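Local coordinates for protein endoglucanase (PDB 5NRM) that binds, through the type I cohesin domain of the scaffoldin that forms this chain, an enzyme-borne dockerin, while the longer protein probably hydrolyses cellulose, at residues Asn30-Ala35 / Pro119-Ser124; Ala43-Tyr48 / Ile107-Glu112; Leu5-Val10 / Val113-Thr118. One frame throughout, in Å; residues are numbered along the deposited sequence.

Contact 1 (Asn30-Ala35 / Pro119-Ser124)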
loop_
_atom_site.group_PDB
_atom_site.type_symbol
_atom_site.label_atom_id
_atom_site.label_comp_id
_atom_site.label_asym_id
_atom_site.label_seq_id
_atom_site.Cartn_x
_atom_site.Cartn_y
_atom_site.Cartn_z
ATOM N N ASN A 30 18.530 1.626 4.527
ATOM C CA ASN A 30 17.613 2.737 4.830
ATOM C C ASN A 30 16.195 2.300 5.059
ATOM O O ASN A 30 15.338 3.065 5.512
ATOM C CB ASN A 30 17.666 3.804 3.751
ATOM C CG ASN A 30 19.043 4.432 3.644
ATOM O OD1 ASN A 30 19.733 4.586 4.620
ATOM N ND2 ASN A 30 19.441 4.778 2.446
ATOM N N GLY A 31 15.926 1.028 4.790
ATOM C CA GLY A 31 14.630 0.493 5.098
ATOM C C GLY A 31 13.460 0.987 4.228
ATOM O O GLY A 31 13.648 1.701 3.224
ATOM N N ILE A 32 12.250 0.604 4.624
ATOM C CA ILE A 32 11.033 1.092 4.030
ATOM C C ILE A 32 10.153 1.643 5.130
ATOM O O ILE A 32 9.722 0.877 6.019
ATOM C CB ILE A 32 10.286 -0.015 3.269
ATOM C CG1 ILE A 32 11.111 -0.521 2.074
ATOM C CG2 ILE A 32 8.881 0.425 2.870
ATOM C CD1 ILE A 32 11.404 0.462 0.980
ATOM N N SER A 33 9.863 2.938 5.091
ATOM C CA SER A 33 8.993 3.621 6.042
ATOM C C SER A 33 7.605 3.897 5.526
ATOM O O SER A 33 6.729 4.177 6.331
ATOM C CB SER A 33 9.586 4.932 6.525
ATOM O OG SER A 33 10.809 4.728 7.226
ATOM N N THR A 34 7.408 3.879 4.215
ATOM C CA THR A 34 6.065 4.135 3.648
ATOM C C THR A 34 5.842 3.265 2.431
ATOM O O THR A 34 6.814 2.979 1.679
ATOM C CB THR A 34 5.873 5.654 3.197
ATOM O OG1 THR A 34 6.224 5.842 1.813
ATOM C CG2 THR A 34 6.733 6.604 3.904
ATOM N N ALA A 35 4.605 2.904 2.160
ATOM C CA ALA A 35 4.262 2.208 0.908
ATOM C C ALA A 35 2.853 2.473 0.544
ATOM O O ALA A 35 1.987 2.492 1.449
ATOM C CB ALA A 35 4.500 0.718 1.021
ATOM N N PRO A 119 3.356 2.405 -8.013
ATOM C CA PRO A 119 3.572 2.161 -6.615
ATOM C C PRO A 119 4.572 3.160 -6.039
ATOM O O PRO A 119 5.455 3.660 -6.762
ATOM C CB PRO A 119 4.129 0.751 -6.604
ATOM C CG PRO A 119 4.826 0.568 -7.858
ATOM C CD PRO A 119 4.194 1.493 -8.857
ATOM N N THR A 120 4.354 3.530 -4.783
ATOM C CA THR A 120 5.286 4.369 -4.087
ATOM C C THR A 120 5.826 3.740 -2.804
ATOM O O THR A 120 5.069 3.179 -2.029
ATOM C CB THR A 120 4.683 5.735 -3.762
ATOM O OG1 THR A 120 4.295 6.371 -4.994
ATOM C CG2 THR A 120 5.667 6.650 -2.963
ATOM N N PHE A 121 7.154 3.777 -2.677
ATOM C CA PHE A 121 7.870 3.390 -1.450
ATOM C C PHE A 121 8.783 4.477 -1.032
ATOM O O PHE A 121 9.452 5.125 -1.889
ATOM C CB PHE A 121 8.695 2.131 -1.713
ATOM C CG PHE A 121 7.855 0.955 -2.035
ATOM C CD1 PHE A 121 7.366 0.115 -1.045
ATOM C CD2 PHE A 121 7.549 0.683 -3.356
ATOM C CE1 PHE A 121 6.562 -0.954 -1.376
ATOM C CE2 PHE A 121 6.747 -0.402 -3.692
ATOM C CZ PHE A 121 6.263 -1.216 -2.700
ATOM N N GLY A 122 8.727 4.790 0.246
ATOM C CA GLY A 122 9.669 5.726 0.806
ATOM C C GLY A 122 10.557 5.094 1.801
ATOM O O GLY A 122 10.063 4.294 2.624
ATOM N N ASP A 123 11.849 5.412 1.738
ATOM C CA ASP A 123 12.771 4.927 2.762
ATOM C C ASP A 123 12.660 5.680 4.085
ATOM O O ASP A 123 11.765 6.510 4.242
ATOM C CB ASP A 123 14.159 4.762 2.194
ATOM C CG ASP A 123 14.898 6.080 2.036
ATOM O OD1 ASP A 123 14.448 7.165 2.485
ATOM O OD2 ASP A 123 15.997 6.013 1.422
ATOM N N SER A 124 13.581 5.422 5.038
ATOM C CA SER A 124 13.433 6.013 6.381
ATOM C C SER A 124 13.745 7.548 6.354
ATOM O O SER A 124 13.463 8.217 7.360
ATOM C CB SER A 124 14.304 5.291 7.412
ATOM O OG SER A 124 15.675 5.339 7.067
#

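Contact 2 (Ala43-Tyr48 / Ile107-Glu112)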
loop_
_atom_site.group_PDB
_atom_site.type_symbol
_atom_site.label_atom_id
_atom_site.label_comp_id
_atom_site.label_asym_id
_atom_site.label_seq_id
_atom_site.Cartn_x
_atom_site.Cartn_y
_atom_site.Cartn_z
ATOM N N ALA A 43 -11.279 -10.990 -10.940
ATOM C CA ALA A 43 -12.441 -11.253 -10.073
ATOM C C ALA A 43 -13.383 -12.224 -10.755
ATOM O O ALA A 43 -14.285 -12.706 -10.078
ATOM C CB ALA A 43 -13.180 -9.969 -9.722
ATOM N N THR A 44 -13.178 -12.609 -12.027
ATOM C CA THR A 44 -14.036 -13.633 -12.609
ATOM C C THR A 44 -13.664 -15.014 -12.090
ATOM O O THR A 44 -14.475 -15.937 -12.217
ATOM C CB THR A 44 -13.952 -13.661 -14.144
ATOM O OG1 THR A 44 -12.709 -14.238 -14.593
ATOM C CG2 THR A 44 -14.214 -12.318 -14.702
ATOM N N LYS A 45 -12.487 -15.130 -11.479
ATOM C CA LYS A 45 -12.007 -16.395 -10.948
ATOM C C LYS A 45 -11.759 -16.424 -9.439
ATOM O O LYS A 45 -11.716 -17.488 -8.870
ATOM C CB LYS A 45 -10.750 -16.787 -11.653
ATOM C CG LYS A 45 -10.940 -17.001 -13.148
ATOM C CD LYS A 45 -9.613 -17.380 -13.795
ATOM C CE LYS A 45 -9.698 -17.210 -15.309
ATOM N NZ LYS A 45 -8.823 -18.188 -15.942
ATOM N N LEU A 46 -11.595 -15.260 -8.835
ATOM C CA LEU A 46 -11.207 -15.154 -7.457
ATOM C C LEU A 46 -12.186 -14.271 -6.725
ATOM O O LEU A 46 -12.533 -13.163 -7.194
ATOM C CB LEU A 46 -9.807 -14.564 -7.284
ATOM C CG LEU A 46 -8.615 -15.233 -7.985
ATOM C CD1 LEU A 46 -7.400 -14.347 -7.856
ATOM C CD2 LEU A 46 -8.364 -16.676 -7.488
ATOM N N GLU A 47 -12.501 -14.692 -5.534
ATOM C CA GLU A 47 -13.321 -13.910 -4.575
ATOM C C GLU A 47 -12.357 -13.461 -3.441
ATOM O O GLU A 47 -11.837 -14.297 -2.712
ATOM C CB GLU A 47 -14.448 -14.737 -4.021
ATOM C CG GLU A 47 -15.281 -14.010 -2.966
ATOM C CD GLU A 47 -16.141 -14.944 -2.040
ATOM O OE1 GLU A 47 -15.980 -16.209 -1.888
ATOM O OE2 GLU A 47 -16.996 -14.330 -1.323
ATOM N N TYR A 48 -12.111 -12.147 -3.337
ATOM C CA TYR A 48 -11.308 -11.626 -2.224
ATOM C C TYR A 48 -11.983 -11.741 -0.915
ATOM O O TYR A 48 -13.130 -11.325 -0.774
ATOM C CB TYR A 48 -10.927 -10.194 -2.502
ATOM C CG TYR A 48 -10.074 -9.550 -1.439
ATOM C CD1 TYR A 48 -8.729 -9.856 -1.355
ATOM C CD2 TYR A 48 -10.615 -8.600 -0.550
ATOM C CE1 TYR A 48 -7.922 -9.251 -0.455
ATOM C CE2 TYR A 48 -9.776 -8.011 0.365
ATOM C CZ TYR A 48 -8.431 -8.302 0.363
ATOM O OH TYR A 48 -7.669 -7.591 1.311
ATOM N N ILE A 107 -9.726 -25.692 -14.607
ATOM C CA ILE A 107 -8.407 -26.283 -14.321
ATOM C C ILE A 107 -7.452 -26.038 -15.469
ATOM O O ILE A 107 -7.821 -26.129 -16.649
ATOM C CB ILE A 107 -8.519 -27.807 -13.968
ATOM C CG1 ILE A 107 -9.014 -27.968 -12.515
ATOM C CG2 ILE A 107 -7.204 -28.571 -14.119
ATOM C CD1 ILE A 107 -10.502 -28.081 -12.442
ATOM N N GLY A 108 -6.235 -25.688 -15.096
ATOM C CA GLY A 108 -5.199 -25.234 -16.003
ATOM C C GLY A 108 -5.238 -23.741 -16.377
ATOM O O GLY A 108 -4.267 -23.239 -16.979
ATOM N N SER A 109 -6.332 -23.029 -16.089
ATOM C CA SER A 109 -6.372 -21.563 -16.387
ATOM C C SER A 109 -5.659 -20.784 -15.293
ATOM O O SER A 109 -5.187 -21.398 -14.334
ATOM C CB SER A 109 -7.791 -21.081 -16.569
ATOM O OG SER A 109 -8.549 -20.999 -15.346
ATOM N N LYS A 110 -5.516 -19.470 -15.507
ATOM C CA LYS A 110 -4.745 -18.630 -14.579
ATOM C C LYS A 110 -5.591 -17.420 -14.170
ATOM O O LYS A 110 -6.325 -16.891 -14.972
ATOM C CB LYS A 110 -3.464 -18.025 -15.196
ATOM C CG LYS A 110 -2.603 -18.931 -15.980
ATOM C CD LYS A 110 -1.860 -19.919 -15.166
ATOM C CE LYS A 110 -0.911 -20.665 -16.087
ATOM N NZ LYS A 110 -1.497 -21.998 -16.460
ATOM N N ALA A 111 -5.481 -17.048 -12.909
ATOM C CA ALA A 111 -6.131 -15.848 -12.356
ATOM C C ALA A 111 -5.007 -14.869 -12.042
ATOM O O ALA A 111 -4.295 -15.049 -11.063
ATOM C CB ALA A 111 -6.948 -16.143 -11.128
ATOM N N GLU A 112 -4.844 -13.848 -12.877
ATOM C CA GLU A 112 -3.780 -12.873 -12.720
ATOM C C GLU A 112 -3.992 -12.047 -11.457
ATOM O O GLU A 112 -5.156 -11.699 -11.068
ATOM C CB GLU A 112 -3.729 -11.943 -13.905
ATOM C CG GLU A 112 -3.227 -12.647 -15.157
ATOM C CD GLU A 112 -3.054 -11.765 -16.348
ATOM O OE1 GLU A 112 -3.414 -10.571 -16.220
ATOM O OE2 GLU A 112 -2.570 -12.311 -17.378
#

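Contact 3 (Leu5-Val10 / Val113-Thr118)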
loop_
_atom_site.group_PDB
_atom_site.type_symbol
_atom_site.label_atom_id
_atom_site.label_comp_id
_atom_site.label_asym_id
_atom_site.label_seq_id
_atom_site.Cartn_x
_atom_site.Cartn_y
_atom_site.Cartn_z
ATOM N N LEU A 5 9.326 -5.311 -5.946
ATOM C CA LEU A 5 7.965 -5.618 -5.480
ATOM C C LEU A 5 7.439 -6.724 -6.365
ATOM O O LEU A 5 7.300 -6.551 -7.582
ATOM C CB LEU A 5 7.123 -4.349 -5.607
ATOM C CG LEU A 5 5.621 -4.489 -5.471
ATOM C CD1 LEU A 5 5.264 -5.112 -4.087
ATOM C CD2 LEU A 5 4.803 -3.221 -5.716
ATOM N N SER A 6 7.111 -7.885 -5.778
ATOM C CA SER A 6 6.672 -9.028 -6.534
ATOM C C SER A 6 5.474 -9.703 -5.940
ATOM O O SER A 6 5.219 -9.686 -4.713
ATOM C CB SER A 6 7.785 -10.035 -6.707
ATOM O OG SER A 6 8.177 -10.598 -5.457
ATOM N N ILE A 7 4.695 -10.290 -6.810
ATOM C CA ILE A 7 3.551 -11.091 -6.400
ATOM C C ILE A 7 3.826 -12.505 -6.818
ATOM O O ILE A 7 4.239 -12.761 -7.934
ATOM C CB ILE A 7 2.238 -10.592 -7.052
ATOM C CG1 ILE A 7 2.099 -9.108 -6.756
ATOM C CG2 ILE A 7 1.064 -11.483 -6.599
ATOM C CD1 ILE A 7 0.877 -8.482 -7.383
ATOM N N ASP A 8 3.720 -13.416 -5.868
ATOM C CA ASP A 8 3.937 -14.835 -6.159
ATOM C C ASP A 8 2.949 -15.376 -7.197
ATOM O O ASP A 8 1.820 -14.900 -7.369
ATOM C CB ASP A 8 3.861 -15.729 -4.921
ATOM C CG ASP A 8 5.077 -15.611 -3.974
ATOM O OD1 ASP A 8 6.057 -14.859 -4.230
ATOM O OD2 ASP A 8 4.986 -16.324 -2.938
ATOM N N THR A 9 3.446 -16.406 -7.867
ATOM C CA THR A 9 2.591 -17.283 -8.642
ATOM C C THR A 9 2.370 -18.542 -7.805
ATOM O O THR A 9 3.374 -19.230 -7.440
ATOM C CB THR A 9 3.260 -17.654 -9.959
ATOM O OG1 THR A 9 3.379 -16.462 -10.762
ATOM C CG2 THR A 9 2.441 -18.675 -10.732
ATOM N N VAL A 10 1.105 -18.827 -7.478
ATOM C CA VAL A 10 0.805 -19.892 -6.519
ATOM C C VAL A 10 -0.152 -20.847 -7.224
ATOM O O VAL A 10 -0.985 -20.448 -8.038
ATOM C CB VAL A 10 0.127 -19.362 -5.220
ATOM C CG1 VAL A 10 1.024 -18.340 -4.502
ATOM C CG2 VAL A 10 -1.182 -18.761 -5.529
ATOM N N VAL A 113 -2.875 -11.730 -10.783
ATOM C CA VAL A 113 -2.873 -10.873 -9.609
ATOM C C VAL A 113 -1.660 -9.933 -9.877
ATOM O O VAL A 113 -0.545 -10.409 -10.004
ATOM C CB VAL A 113 -2.667 -11.608 -8.281
ATOM C CG1 VAL A 113 -2.723 -10.671 -7.100
ATOM C CG2 VAL A 113 -3.734 -12.678 -8.079
ATOM N N SER A 114 -1.916 -8.634 -9.985
ATOM C CA SER A 114 -0.932 -7.694 -10.572
ATOM C C SER A 114 -0.895 -6.417 -9.744
ATOM O O SER A 114 -1.911 -5.955 -9.158
ATOM C CB SER A 114 -1.371 -7.300 -11.961
ATOM O OG SER A 114 -1.576 -8.437 -12.746
ATOM N N ILE A 115 0.275 -5.746 -9.807
ATOM C CA ILE A 115 0.315 -4.342 -9.365
ATOM C C ILE A 115 -0.266 -3.482 -10.474
ATOM O O ILE A 115 -0.006 -3.760 -11.666
ATOM C CB ILE A 115 1.760 -3.966 -9.078
ATOM C CG1 ILE A 115 2.429 -4.877 -8.035
ATOM C CG2 ILE A 115 1.829 -2.467 -8.633
ATOM C CD1 ILE A 115 1.766 -4.992 -6.658
ATOM N N SER A 116 -1.085 -2.493 -10.119
ATOM C CA SER A 116 -1.724 -1.595 -11.042
ATOM C C SER A 116 -1.297 -0.131 -10.766
ATOM O O SER A 116 -1.252 0.262 -9.635
ATOM C CB SER A 116 -3.263 -1.723 -10.893
ATOM O OG SER A 116 -3.942 -0.853 -11.786
ATOM N N GLY A 117 -0.951 0.601 -11.821
ATOM C CA GLY A 117 -0.536 1.995 -11.692
ATOM C C GLY A 117 0.787 2.138 -10.982
ATOM O O GLY A 117 1.642 1.237 -11.036
ATOM N N THR A 118 1.023 3.303 -10.386
ATOM C CA THR A 118 2.349 3.617 -9.844
ATOM C C THR A 118 2.438 3.279 -8.393
ATOM O O THR A 118 1.708 3.839 -7.594
ATOM C CB THR A 118 2.652 5.129 -10.130
ATOM O OG1 THR A 118 2.763 5.351 -11.556
ATOM C CG2 THR A 118 3.918 5.584 -9.448
#

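Contact 1 (Asn30-Ala35 / Pro119-Ser124)
Gly122 O is gripped by two successive amides: Ser33 N reaches it at 2.8 Å, in the carbonyl plane, and Thr34 N at 3.1 Å, tilted out of that plane. Two residues facing one make a classic beta bulge where strand 34-41 starts against the antiparallel strand 118-122. The return bond, Gly122 N to Thr34 O, is 3.0 Å, its donor above the carbonyl plane. Farther along the loops, Asn30 O accepts both Ser124 N and, at 2.8 Å, Ser124 OG. That hydroxyl is turned between its own N and carbonyl carbon (chi1 59°), so amide and side chain close on one oxygen. Asp123 lies alongside Asn30 with the carboxylate and amide planes steeply crossed (77°); its OD1 is bonded instead to Thr125 OG1 and Thr127 N. On the apolar side Ala35 CB sits 3.6 Å from Phe121 CE1, oblique to the ring, Ile32 CG2 faces the ring edge, and Phe3 stacks edge-to-face. Two carbonyl oxygens, each with two donors, thus hold the segments together where the strands give way to loops, while Thr34, in the bulge, keeps its hydroxyl on the dockerin side, bonded to Ser13 of that chain.

Contact 2 (Ala43-Tyr48 / Ile107-Glu112)
Lys45 and Ala111 bring the two backbones closest, at 6.1 Å between their CA atoms, and the segments meet through side chains and one carbonyl with no strand pairing, just where strands 46-53 and 110-116 begin. Lys45 spans the gap. Its CG stands anti to the carbonyl carbon (chi1 -62°), the next two torsions are extended, and a bend at chi4 (-149°) brings the ammonium group down onto the backbone of Lys110. Lys45 NZ donates to Lys110 O at 3.0 Å, but from well above the carbonyl plane (53° out of it), so the bond does not follow a lone pair. A second, weak bond joins Lys45 NZ to Ser109 OG at 2.9 Å; the serine hydroxyl has its stronger partner in Ala106 O. On the way, the lysine chain runs alongside the opposite segment, with CD 3.5 Å from Lys110 O and CB 3.9 Å from Ala111 CB. Next to it, the methyl of Ala111 fits against the branch point of Leu46, 3.7 Å from its CG and nearly as close to both CD1 and CD2. Leu46 also packs on Tyr41, Phe99, Ile101 and Val138, which places this small apolar patch at one end of the sandwich core. Lys110 turns away, and its NZ bonds to Gly108 O within its own turn. The Lys45 side chain is thus used amphipathically: its methylenes lie beside Ala111 and its ammonium group is directed at a main-chain oxygen, with only a weak bond to the hydroxyl, joining the starts of the two strands beside the Leu46-Ala111 packing.

Contact 3 (Leu5-Val10 / Val113-Thr118)
Ile7 CD1 lies over the face of the peptide group after Ser114 and, more obliquely, above the plane of the one after Val113. It is 3.6 Å from Ser114 C, almost straight above that carbonyl carbon, and 3.6 Å from Val113 O. With no aromatic ring in either segment, these amides are the flat surfaces of the contact. The reach comes from an extended isoleucine: CG1 is anti to the carbonyl carbon and CD1 continues the line (chi2 178°), so the terminal methyl goes straight to the opposite strand. The other branch, Ile7 CG2, meets Val113 CG1 at 3.9 Å, the two side chains crossing at about a right angle. Ile115 takes the other flank. Its CD1 is bent back (chi2 -57°) and serves two neighbours: it touches Ile7 CD1 at 3.7 Å, the side chains crossing obliquely, and meets Leu5 CD2 at 3.6 Å, tip to tip. Leu5 CD2 also rests on Ile115 CG1, 3.7 Å away. The result is side-chain packing of aliphatic groups, with one methyl resting on the peptide backbone, made by alternate residues of each strand, since Leu5 and Ile7 point inward on one side and Val113 and Ile115 on the other. The short strands 5-7 and 113-116 run nearly antiparallel (151°) with axes 7.5 Å apart, and are joined by packing without backbone bonds. Strand 132-140 connects them, parallel to 4-12 and antiparallel to 110-116; Thr134 bonds the backbones of Leu5 and Ile7, while Asn135 OD1 accepts from Ile115 N. Val20 of strand 17-25 packs against Ile7, and Val39 and Phe37 of strand 34-41 cover Val113 and Ile115. Leu5, Ile7 and Val113 are buried inside the cohesin beta-sandwich, with Ile115 less fully covered.

Contact 3 lies between the other two along the interior of the domain, its centre 17 Å from that of contact 1 and 14 Å from that of contact 2. It touches both: Leu5 CD2 is 3.9 Å from Phe121 CZ of contact 1, and Val113 CG2 is 4.0 Å from Leu46 CD1 of contact 2. Contacts 2 and 3 share strand 110-116, which turns a corner at Gly117 into the strand of contact 1. Contacts 1 and 2 are on opposite sides of the chain's centre, 30 Å apart between centres, with nearest atoms about 14 Å apart. Of the three, contact 1 alone meets the dockerin; contact 2 lies at the other end of the domain.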